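Rab GDP dissociation inhibitor alpha (Naegleria fowleri, PDB 6C87) probably binds prenylated Rab GTPases in their GDP-bound form, slowing nucleotide release and keeping them soluble for recycling between membranes. Local coordinates at residues G21-V26 / K413-T418; P45-E50 / E243-F248; N324-Q329 / G358-I363. All coordinates share one frame; numbering follows the deposited sequence.

Interaction 1: G21-V26 / K413-T418; sequences GLTECV and KSYDAT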
loop_
_atom_site.group_PDB
_atom_site.type_symbol
_atom_site.label_atom_id
_atom_site.label_comp_id
_atom_site.label_asym_id
_atom_site.label_seq_id
_atom_site.Cartn_x
_atom_site.Cartn_y
_atom_site.Cartn_z
ATOM N N GLY A 21 -5.068 -23.492 -19.598
ATOM C CA GLY A 21 -3.870 -23.578 -18.790
ATOM C C GLY A 21 -4.073 -22.874 -17.464
ATOM O O GLY A 21 -4.982 -22.056 -17.302
ATOM N N LEU A 22 -3.209 -23.178 -16.498
ATOM C CA LEU A 22 -3.446 -22.666 -15.150
ATOM C C LEU A 22 -3.494 -21.145 -15.133
ATOM O O LEU A 22 -4.347 -20.557 -14.460
ATOM C CB LEU A 22 -2.385 -23.175 -14.175
ATOM C CG LEU A 22 -2.616 -22.677 -12.741
ATOM C CD1 LEU A 22 -3.997 -23.061 -12.233
ATOM C CD2 LEU A 22 -1.546 -23.181 -11.790
ATOM N N THR A 23 -2.597 -20.494 -15.878
ATOM C CA THR A 23 -2.556 -19.036 -15.882
ATOM C C THR A 23 -3.902 -18.439 -16.270
ATOM O O THR A 23 -4.399 -17.515 -15.612
ATOM C CB THR A 23 -1.462 -18.548 -16.829
ATOM O OG1 THR A 23 -0.185 -18.951 -16.318
ATOM C CG2 THR A 23 -1.503 -17.019 -16.944
ATOM N N GLU A 24 -4.511 -18.957 -17.337
ATOM C CA GLU A 24 -5.812 -18.444 -17.758
ATOM C C GLU A 24 -6.893 -18.751 -16.726
ATOM O O GLU A 24 -7.745 -17.900 -16.438
ATOM C CB GLU A 24 -6.184 -19.021 -19.125
ATOM C CG GLU A 24 -5.506 -18.354 -20.327
ATOM C CD GLU A 24 -3.997 -18.590 -20.402
ATOM O OE1 GLU A 24 -3.532 -19.706 -20.081
ATOM O OE2 GLU A 24 -3.277 -17.648 -20.801
ATOM N N CYS A 25 -6.859 -19.950 -16.139
ATOM C CA CYS A 25 -7.856 -20.316 -15.139
ATOM C C CYS A 25 -7.803 -19.384 -13.931
ATOM O O CYS A 25 -8.846 -19.016 -13.379
ATOM C CB CYS A 25 -7.656 -21.771 -14.711
ATOM S SG CYS A 25 -8.085 -23.010 -15.976
ATOM N N VAL A 26 -6.596 -19.007 -13.496
ATOM C CA VAL A 26 -6.447 -18.137 -12.334
ATOM C C VAL A 26 -6.879 -16.712 -12.664
ATOM O O VAL A 26 -7.533 -16.043 -11.853
ATOM C CB VAL A 26 -4.998 -18.178 -11.820
ATOM C CG1 VAL A 26 -4.807 -17.165 -10.694
ATOM C CG2 VAL A 26 -4.653 -19.581 -11.341
ATOM N N LYS A 413 2.543 -15.958 -20.878
ATOM C CA LYS A 413 3.774 -16.581 -21.329
ATOM C C LYS A 413 3.639 -18.095 -21.299
ATOM O O LYS A 413 2.859 -18.654 -20.522
ATOM C CB LYS A 413 4.950 -16.145 -20.457
ATOM C CG LYS A 413 5.275 -14.668 -20.574
ATOM C CD LYS A 413 6.420 -14.277 -19.663
ATOM C CE LYS A 413 6.720 -12.798 -19.799
ATOM N NZ LYS A 413 7.782 -12.370 -18.858
ATOM N N SER A 414 4.384 -18.759 -22.182
ATOM C CA SER A 414 4.496 -20.205 -22.095
ATOM C C SER A 414 5.169 -20.593 -20.783
ATOM O O SER A 414 5.975 -19.843 -20.224
ATOM C CB SER A 414 5.297 -20.748 -23.272
ATOM O OG SER A 414 4.691 -20.378 -24.500
ATOM N N TYR A 415 4.877 -21.797 -20.313
ATOM C CA TYR A 415 5.448 -22.231 -19.049
ATOM C C TYR A 415 6.917 -22.590 -19.250
ATOM O O TYR A 415 7.268 -23.330 -20.175
ATOM C CB TYR A 415 4.653 -23.406 -18.484
ATOM C CG TYR A 415 3.222 -23.020 -18.221
ATOM C CD1 TYR A 415 2.901 -22.176 -17.171
ATOM C CD2 TYR A 415 2.195 -23.478 -19.035
ATOM C CE1 TYR A 415 1.593 -21.798 -16.929
ATOM C CE2 TYR A 415 0.883 -23.115 -18.799
ATOM C CZ TYR A 415 0.583 -22.268 -17.747
ATOM O OH TYR A 415 -0.726 -21.889 -17.503
ATOM N N ASP A 416 7.774 -22.053 -18.384
ATOM C CA ASP A 416 9.198 -22.327 -18.469
ATOM C C ASP A 416 9.495 -23.698 -17.873
ATOM O O ASP A 416 8.602 -24.404 -17.384
ATOM C CB ASP A 416 9.997 -21.198 -17.807
ATOM C CG ASP A 416 9.745 -21.069 -16.298
ATOM O OD1 ASP A 416 9.311 -22.037 -15.636
ATOM O OD2 ASP A 416 9.960 -19.957 -15.768
ATOM N N ALA A 417 10.777 -24.073 -17.909
ATOM C CA ALA A 417 11.193 -25.423 -17.544
ATOM C C ALA A 417 11.154 -25.687 -16.041
ATOM O O ALA A 417 11.152 -26.855 -15.639
ATOM C CB ALA A 417 12.604 -25.689 -18.066
ATOM N N THR A 418 11.121 -24.649 -15.210
ATOM C CA THR A 418 11.167 -24.852 -13.769
ATOM C C THR A 418 10.021 -25.743 -13.304
ATOM O O THR A 418 8.917 -25.728 -13.862
ATOM C CB THR A 418 11.110 -23.513 -13.024
ATOM O OG1 THR A 418 9.805 -22.928 -13.165
ATOM C CG2 THR A 418 12.155 -22.552 -13.583
#
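Tyr415 and Thr23 illustrate how a single phenol can engage the first turn of a helix. The tyrosine reaches across from the loop that follows strand 409-411, and its hydroxyl arrives where helix 22-33 begins, with Gly21 at the N-cap. Thr23 N donates to Tyr415 OH at 2.8 Å in an almost straight bond of 177°. This amide lies in the first turn, where no preceding carbonyl of the helix serves it, and the phenol oxygen supplies the acceptor. A second, weak bond runs from Thr23 OG1 to the same Tyr415 OH at 3.2 Å. Thr23 can offer both groups together because OG1 is turned to the backbone N side (chi1 -65°), with the methyl CG2 anti to that nitrogen.

The two side chains run past each other in opposite senses, which brings Thr23 OG1 within 3.4 Å of ring atom CE1 of Tyr415 and gives the ring an oblique neighbour. The CB of Leu22 lies alongside, 3.9 Å from Tyr415 OH, a plain van der Waals touch. The helix start would probably polarise the phenol hydroxyl and make it a somewhat better donor.

Beyond the contact, Thr23 also packs on Ile428 and Ile431 of helix 422-436, while Glu24 OE2 is hydrogen-bonded to Ser412 OG, in the same loop just before Lys413. On the far side of Tyr415, Asp416 forms a salt bridge with Lys87. The turn from strand 15-18 into helix 22-33 is consistent with the glycine-rich beta-alpha turn of the Rossmann-like fold expected of GDP dissociation inhibitors.

Interaction 2: P45-E50 / E243-F248; sequences PYYGGE and ELPQVF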
loop_
_atom_site.group_PDB
_atom_site.type_symbol
_atom_site.label_atom_id
_atom_site.label_comp_id
_atom_site.label_asym_id
_atom_site.label_seq_id
_atom_site.Cartn_x
_atom_site.Cartn_y
_atom_site.Cartn_z
ATOM N N PRO A 45 -11.583 -30.412 -26.331
ATOM C CA PRO A 45 -12.582 -31.052 -25.464
ATOM C C PRO A 45 -12.072 -31.400 -24.073
ATOM O O PRO A 45 -12.814 -32.021 -23.305
ATOM C CB PRO A 45 -12.935 -32.328 -26.246
ATOM C CG PRO A 45 -11.679 -32.658 -26.985
ATOM C CD PRO A 45 -11.073 -31.328 -27.369
ATOM N N TYR A 46 -10.840 -31.029 -23.730
ATOM C CA TYR A 46 -10.219 -31.327 -22.445
ATOM C C TYR A 46 -9.577 -30.056 -21.889
ATOM O O TYR A 46 -9.420 -29.056 -22.595
ATOM C CB TYR A 46 -9.176 -32.448 -22.589
ATOM C CG TYR A 46 -8.145 -32.145 -23.661
ATOM C CD1 TYR A 46 -8.267 -32.687 -24.936
ATOM C CD2 TYR A 46 -7.057 -31.310 -23.402
ATOM C CE1 TYR A 46 -7.339 -32.412 -25.929
ATOM C CE2 TYR A 46 -6.116 -31.023 -24.395
ATOM C CZ TYR A 46 -6.264 -31.581 -25.658
ATOM O OH TYR A 46 -5.347 -31.309 -26.658
ATOM N N TYR A 47 -9.207 -30.090 -20.610
ATOM C CA TYR A 47 -8.543 -28.960 -19.969
ATOM C C TYR A 47 -7.024 -29.001 -20.148
ATOM O O TYR A 47 -6.421 -30.065 -20.303
ATOM C CB TYR A 47 -8.852 -28.925 -18.469
ATOM C CG TYR A 47 -10.286 -28.635 -18.111
ATOM C CD1 TYR A 47 -10.901 -27.454 -18.517
ATOM C CD2 TYR A 47 -11.026 -29.539 -17.352
ATOM C CE1 TYR A 47 -12.227 -27.183 -18.182
ATOM C CE2 TYR A 47 -12.349 -29.281 -17.016
ATOM C CZ TYR A 47 -12.945 -28.105 -17.435
ATOM O OH TYR A 47 -14.254 -27.853 -17.093
ATOM N N GLY A 48 -6.402 -27.818 -20.087
ATOM C CA GLY A 48 -4.982 -27.679 -19.876
ATOM C C GLY A 48 -4.157 -27.397 -21.114
ATOM O O GLY A 48 -3.062 -26.829 -20.991
ATOM N N GLY A 49 -4.636 -27.791 -22.292
ATOM C CA GLY A 49 -3.846 -27.597 -23.497
ATOM C C GLY A 49 -2.529 -28.352 -23.422
ATOM O O GLY A 49 -2.485 -29.581 -23.255
ATOM N N GLU A 50 -1.427 -27.617 -23.569
ATOM C CA GLU A 50 -0.112 -28.237 -23.508
ATOM C C GLU A 50 0.229 -28.727 -22.108
ATOM O O GLU A 50 1.172 -29.511 -21.957
ATOM C CB GLU A 50 0.954 -27.260 -23.994
ATOM C CG GLU A 50 0.775 -26.806 -25.433
ATOM C CD GLU A 50 1.790 -25.754 -25.843
ATOM O OE1 GLU A 50 2.349 -25.081 -24.949
ATOM O OE2 GLU A 50 2.027 -25.600 -27.059
ATOM N N GLU A 243 -6.699 -31.091 -11.339
ATOM C CA GLU A 243 -7.777 -30.703 -10.441
ATOM C C GLU A 243 -8.056 -29.211 -10.507
ATOM O O GLU A 243 -9.199 -28.789 -10.306
ATOM C CB GLU A 243 -7.412 -31.099 -9.009
ATOM C CG GLU A 243 -7.265 -32.588 -8.814
ATOM C CD GLU A 243 -8.600 -33.296 -8.847
ATOM O OE1 GLU A 243 -9.360 -33.169 -7.857
ATOM O OE2 GLU A 243 -8.902 -33.944 -9.874
ATOM N N LEU A 244 -7.048 -28.406 -10.822
ATOM C CA LEU A 244 -7.227 -26.956 -10.789
ATOM C C LEU A 244 -8.233 -26.456 -11.816
ATOM O O LEU A 244 -9.101 -25.644 -11.447
ATOM C CB LEU A 244 -5.859 -26.277 -10.927
ATOM C CG LEU A 244 -5.092 -26.313 -9.599
ATOM C CD1 LEU A 244 -3.605 -26.132 -9.787
ATOM C CD2 LEU A 244 -5.644 -25.244 -8.650
ATOM N N PRO A 245 -8.192 -26.861 -13.089
ATOM C CA PRO A 245 -9.252 -26.404 -14.000
ATOM C C PRO A 245 -10.630 -26.855 -13.564
ATOM O O PRO A 245 -11.614 -26.143 -13.803
ATOM C CB PRO A 245 -8.855 -27.024 -15.349
ATOM C CG PRO A 245 -7.406 -27.293 -15.232
ATOM C CD PRO A 245 -7.189 -27.675 -13.799
ATOM N N GLN A 246 -10.726 -28.003 -12.889
ATOM C CA GLN A 246 -12.034 -28.500 -12.486
ATOM C C GLN A 246 -12.670 -27.582 -11.451
ATOM O O GLN A 246 -13.843 -27.204 -11.583
ATOM C CB GLN A 246 -11.913 -29.923 -11.950
ATOM C CG GLN A 246 -12.721 -30.942 -12.732
ATOM C CD GLN A 246 -11.858 -31.775 -13.657
ATOM O OE1 GLN A 246 -12.310 -32.216 -14.714
ATOM N NE2 GLN A 246 -10.608 -32.001 -13.258
ATOM N N VAL A 247 -11.907 -27.194 -10.419
ATOM C CA VAL A 247 -12.472 -26.315 -9.397
ATOM C C VAL A 247 -12.687 -24.912 -9.957
ATOM O O VAL A 247 -13.661 -24.241 -9.592
ATOM C CB VAL A 247 -11.620 -26.299 -8.106
ATOM C CG1 VAL A 247 -11.633 -27.671 -7.431
ATOM C CG2 VAL A 247 -10.190 -25.823 -8.360
ATOM N N PHE A 248 -11.817 -24.459 -10.874
ATOM C CA PHE A 248 -12.008 -23.137 -11.473
ATOM C C PHE A 248 -13.221 -23.090 -12.400
ATOM O O PHE A 248 -13.859 -22.037 -12.520
ATOM C CB PHE A 248 -10.755 -22.693 -12.225
ATOM C CG PHE A 248 -9.750 -22.009 -11.355
ATOM C CD1 PHE A 248 -10.037 -20.771 -10.799
ATOM C CD2 PHE A 248 -8.515 -22.588 -11.098
ATOM C CE1 PHE A 248 -9.120 -20.128 -9.988
ATOM C CE2 PHE A 248 -7.588 -21.949 -10.293
ATOM C CZ PHE A 248 -7.892 -20.717 -9.737
#
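Tyr47 lays one face of its ring against Pro245, a compact example of proline-aromatic packing between a loop and a helix. Pro245 CB sits over the ring toward its rim, nearest to CG of Tyr47 at 3.5 Å. From Pro245 CB to the centroid of the Tyr47 ring is 3.9 Å, with the approach 27° off the ring normal, and this qualifies as a CH-pi contact. Pro245 CG continues the apolar patch, lying 3.9 Å from Tyr47 CB.

Gln246, the next residue of the helix, meets the same ring from another quarter. Its chain bends at chi2 (103°) and carries OE1 to the ring edge, in plane, 3.7 Å from Tyr47 CE2. The amide stands nearly perpendicular to the ring, at 86°. An oxygen placed beside ring C-H groups in this way is probably mildly favourable, though the assignment of the amide ends rests on modest resolution.

Tyr47 thus has Pro245 over one face and the Gln246 amide at its edge, and it also touches Thr20, Leu261 and Tyr259 of strand 259-260. Pro245 in turn packs on Cys25, touching both the 45-50 loop and helix 22-33 beside the five-stranded parallel sheet, and Gly48 N bonds to Thr20 OG1 just before that helix.

Interaction 3: N324-Q329 / G358-I363; sequences NAKSSQ and GKYIAI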
loop_
_atom_site.group_PDB
_atom_site.type_symbol
_atom_site.label_atom_id
_atom_site.label_comp_id
_atom_site.label_asym_id
_atom_site.label_seq_id
_atom_site.Cartn_x
_atom_site.Cartn_y
_atom_site.Cartn_z
ATOM N N ASN A 324 14.422 -43.511 -0.657
ATOM C CA ASN A 324 13.130 -44.129 -0.957
ATOM C C ASN A 324 11.990 -43.114 -0.952
ATOM O O ASN A 324 10.843 -43.452 -0.642
ATOM C CB ASN A 324 12.835 -45.277 0.011
ATOM C CG ASN A 324 13.727 -46.475 -0.240
ATOM O OD1 ASN A 324 14.223 -46.661 -1.349
ATOM N ND2 ASN A 324 13.963 -47.275 0.796
ATOM N N ALA A 325 12.298 -41.865 -1.287
ATOM C CA ALA A 325 11.270 -40.839 -1.385
ATOM C C ALA A 325 10.260 -41.190 -2.478
ATOM O O ALA A 325 10.632 -41.619 -3.576
ATOM C CB ALA A 325 11.912 -39.478 -1.668
ATOM N N LYS A 326 8.974 -41.035 -2.160
ATOM C CA LYS A 326 7.905 -41.303 -3.110
ATOM C C LYS A 326 7.462 -40.055 -3.869
ATOM O O LYS A 326 6.601 -40.150 -4.752
ATOM C CB LYS A 326 6.724 -41.946 -2.378
ATOM C CG LYS A 326 7.098 -43.276 -1.743
ATOM C CD LYS A 326 5.957 -43.852 -0.924
ATOM C CE LYS A 326 6.467 -44.351 0.402
ATOM N NZ LYS A 326 7.075 -43.249 1.208
ATOM N N SER A 327 8.002 -38.890 -3.528
ATOM C CA SER A 327 7.839 -37.663 -4.296
ATOM C C SER A 327 9.025 -36.774 -3.962
ATOM O O SER A 327 9.524 -36.802 -2.832
ATOM C CB SER A 327 6.519 -36.941 -3.979
ATOM O OG SER A 327 6.383 -36.628 -2.595
ATOM N N SER A 328 9.489 -36.000 -4.943
ATOM C CA SER A 328 10.733 -35.282 -4.707
ATOM C C SER A 328 10.921 -34.153 -5.709
ATOM O O SER A 328 10.553 -34.268 -6.880
ATOM C CB SER A 328 11.933 -36.231 -4.764
ATOM O OG SER A 328 13.087 -35.598 -4.253
ATOM N N GLN A 329 11.523 -33.071 -5.221
ATOM C CA GLN A 329 12.084 -32.007 -6.045
ATOM C C GLN A 329 13.586 -32.243 -6.180
ATOM O O GLN A 329 14.269 -32.484 -5.178
ATOM C CB GLN A 329 11.818 -30.642 -5.407
ATOM C CG GLN A 329 12.409 -29.458 -6.157
ATOM C CD GLN A 329 11.577 -29.049 -7.359
ATOM O OE1 GLN A 329 11.516 -29.763 -8.360
ATOM N NE2 GLN A 329 10.951 -27.876 -7.274
ATOM N N GLY A 358 3.238 -48.545 -6.798
ATOM C CA GLY A 358 4.550 -48.998 -7.203
ATOM C C GLY A 358 5.137 -48.271 -8.392
ATOM O O GLY A 358 6.261 -48.595 -8.804
ATOM N N LYS A 359 4.435 -47.281 -8.934
ATOM C CA LYS A 359 4.912 -46.537 -10.087
ATOM C C LYS A 359 5.250 -45.107 -9.691
ATOM O O LYS A 359 4.647 -44.525 -8.784
ATOM C CB LYS A 359 3.886 -46.545 -11.228
ATOM C CG LYS A 359 3.711 -47.899 -11.923
ATOM C CD LYS A 359 5.008 -48.312 -12.637
ATOM C CE LYS A 359 4.775 -49.304 -13.784
ATOM N NZ LYS A 359 4.245 -50.633 -13.353
ATOM N N TYR A 360 6.236 -44.557 -10.383
ATOM C CA TYR A 360 6.727 -43.211 -10.145
ATOM C C TYR A 360 6.773 -42.477 -11.477
ATOM O O TYR A 360 7.121 -43.063 -12.509
ATOM C CB TYR A 360 8.133 -43.236 -9.495
ATOM C CG TYR A 360 8.248 -44.072 -8.221
ATOM C CD1 TYR A 360 8.244 -45.468 -8.278
ATOM C CD2 TYR A 360 8.394 -43.470 -6.964
ATOM C CE1 TYR A 360 8.349 -46.240 -7.132
ATOM C CE2 TYR A 360 8.508 -44.246 -5.800
ATOM C CZ TYR A 360 8.487 -45.634 -5.904
ATOM O OH TYR A 360 8.600 -46.433 -4.786
ATOM N N ILE A 361 6.396 -41.203 -11.457
ATOM C CA ILE A 361 6.521 -40.316 -12.606
ATOM C C ILE A 361 7.662 -39.359 -12.302
ATOM O O ILE A 361 7.600 -38.604 -11.323
ATOM C CB ILE A 361 5.235 -39.525 -12.881
ATOM C CG1 ILE A 361 3.996 -40.420 -12.864
ATOM C CG2 ILE A 361 5.367 -38.801 -14.209
ATOM C CD1 ILE A 361 4.026 -41.541 -13.873
ATOM N N ALA A 362 8.721 -39.423 -13.096
ATOM C CA ALA A 362 9.842 -38.497 -12.984
ATOM C C ALA A 362 9.926 -37.735 -14.294
ATOM O O ALA A 362 10.054 -38.340 -15.366
ATOM C CB ALA A 362 11.158 -39.218 -12.675
ATOM N N ILE A 363 9.785 -36.420 -14.221
ATOM C CA ILE A 363 9.750 -35.590 -15.412
ATOM C C ILE A 363 10.958 -34.668 -15.379
ATOM O O ILE A 363 11.171 -33.944 -14.399
ATOM C CB ILE A 363 8.422 -34.825 -15.523
ATOM C CG1 ILE A 363 7.282 -35.858 -15.570
ATOM C CG2 ILE A 363 8.414 -33.944 -16.773
ATOM C CD1 ILE A 363 5.919 -35.324 -15.925
#
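Tyr360 points its ring at the backbone of Lys326, and the example shows how an aromatic residue can reach past the neighbouring strand to the loop that leads into the next one. The touching atom is CE2 of Tyr360, and it lies 4.0 Å from Lys326 CA, which approaches the ring edge near its plane. Ala325 O stands equally far from Tyr360 CE2, at 4.0 Å, but comes to the ring obliquely. The side chain of Lys326 contributes less: its CG is 4.4 Å from CE2 of Tyr360, and the rest of the chain leads away, ending in an amino group that is hydrogen-bonded elsewhere. The contact is therefore one of van der Waals type, chiefly of the ring with main-chain atoms.

Tyr360 reaches this position with CG anti to its carbonyl carbon (chi1 -54°), a setting that carries the ring from strand 360-367 toward the bend before strand 328-332. In the next shell, Phe350 makes an edge-to-face ring pair with Tyr360, and Leu315 and Ser349 pack on it as well. The opposing backbone has polar fixings of its own. Lys326 O accepts a hydrogen bond from Ser349 OG, Lys326 N bonds to Glu115 OE1, and Ser327 OG takes part in a bond with Glu115 N.

Strand 343-349 lies between the two segments' strands and pairs antiparallel with each, through Ser328 with Val347 on one side and Ile361 with Thr348 on the other. The outer flanks of this three-stranded unit are continued by strand 111-121, parallel to 328-332, and by strand 302-315, antiparallel to 360-367, within the large mixed sheet.

Interactions 1 and 2 form one continuous region, their centres 12 Å apart, because helix 22-33 packs directly on helix 243-254. Val26 CG2 lies 3.8 Å from Phe248 CZ, and Leu22 CD1 is 3.9 Å from Leu244 CB. Interaction 3 belongs to the mixed sheet instead: its centre is 23 Å from each of the other two, with nearest atoms about 6 Å from interaction 1 and about 10 Å from interaction 2. The 21-26 and 413-418 segments bring distant parts of the sequence together, and the other two contacts are made in turn by the chain between them, interaction 2 before interaction 3.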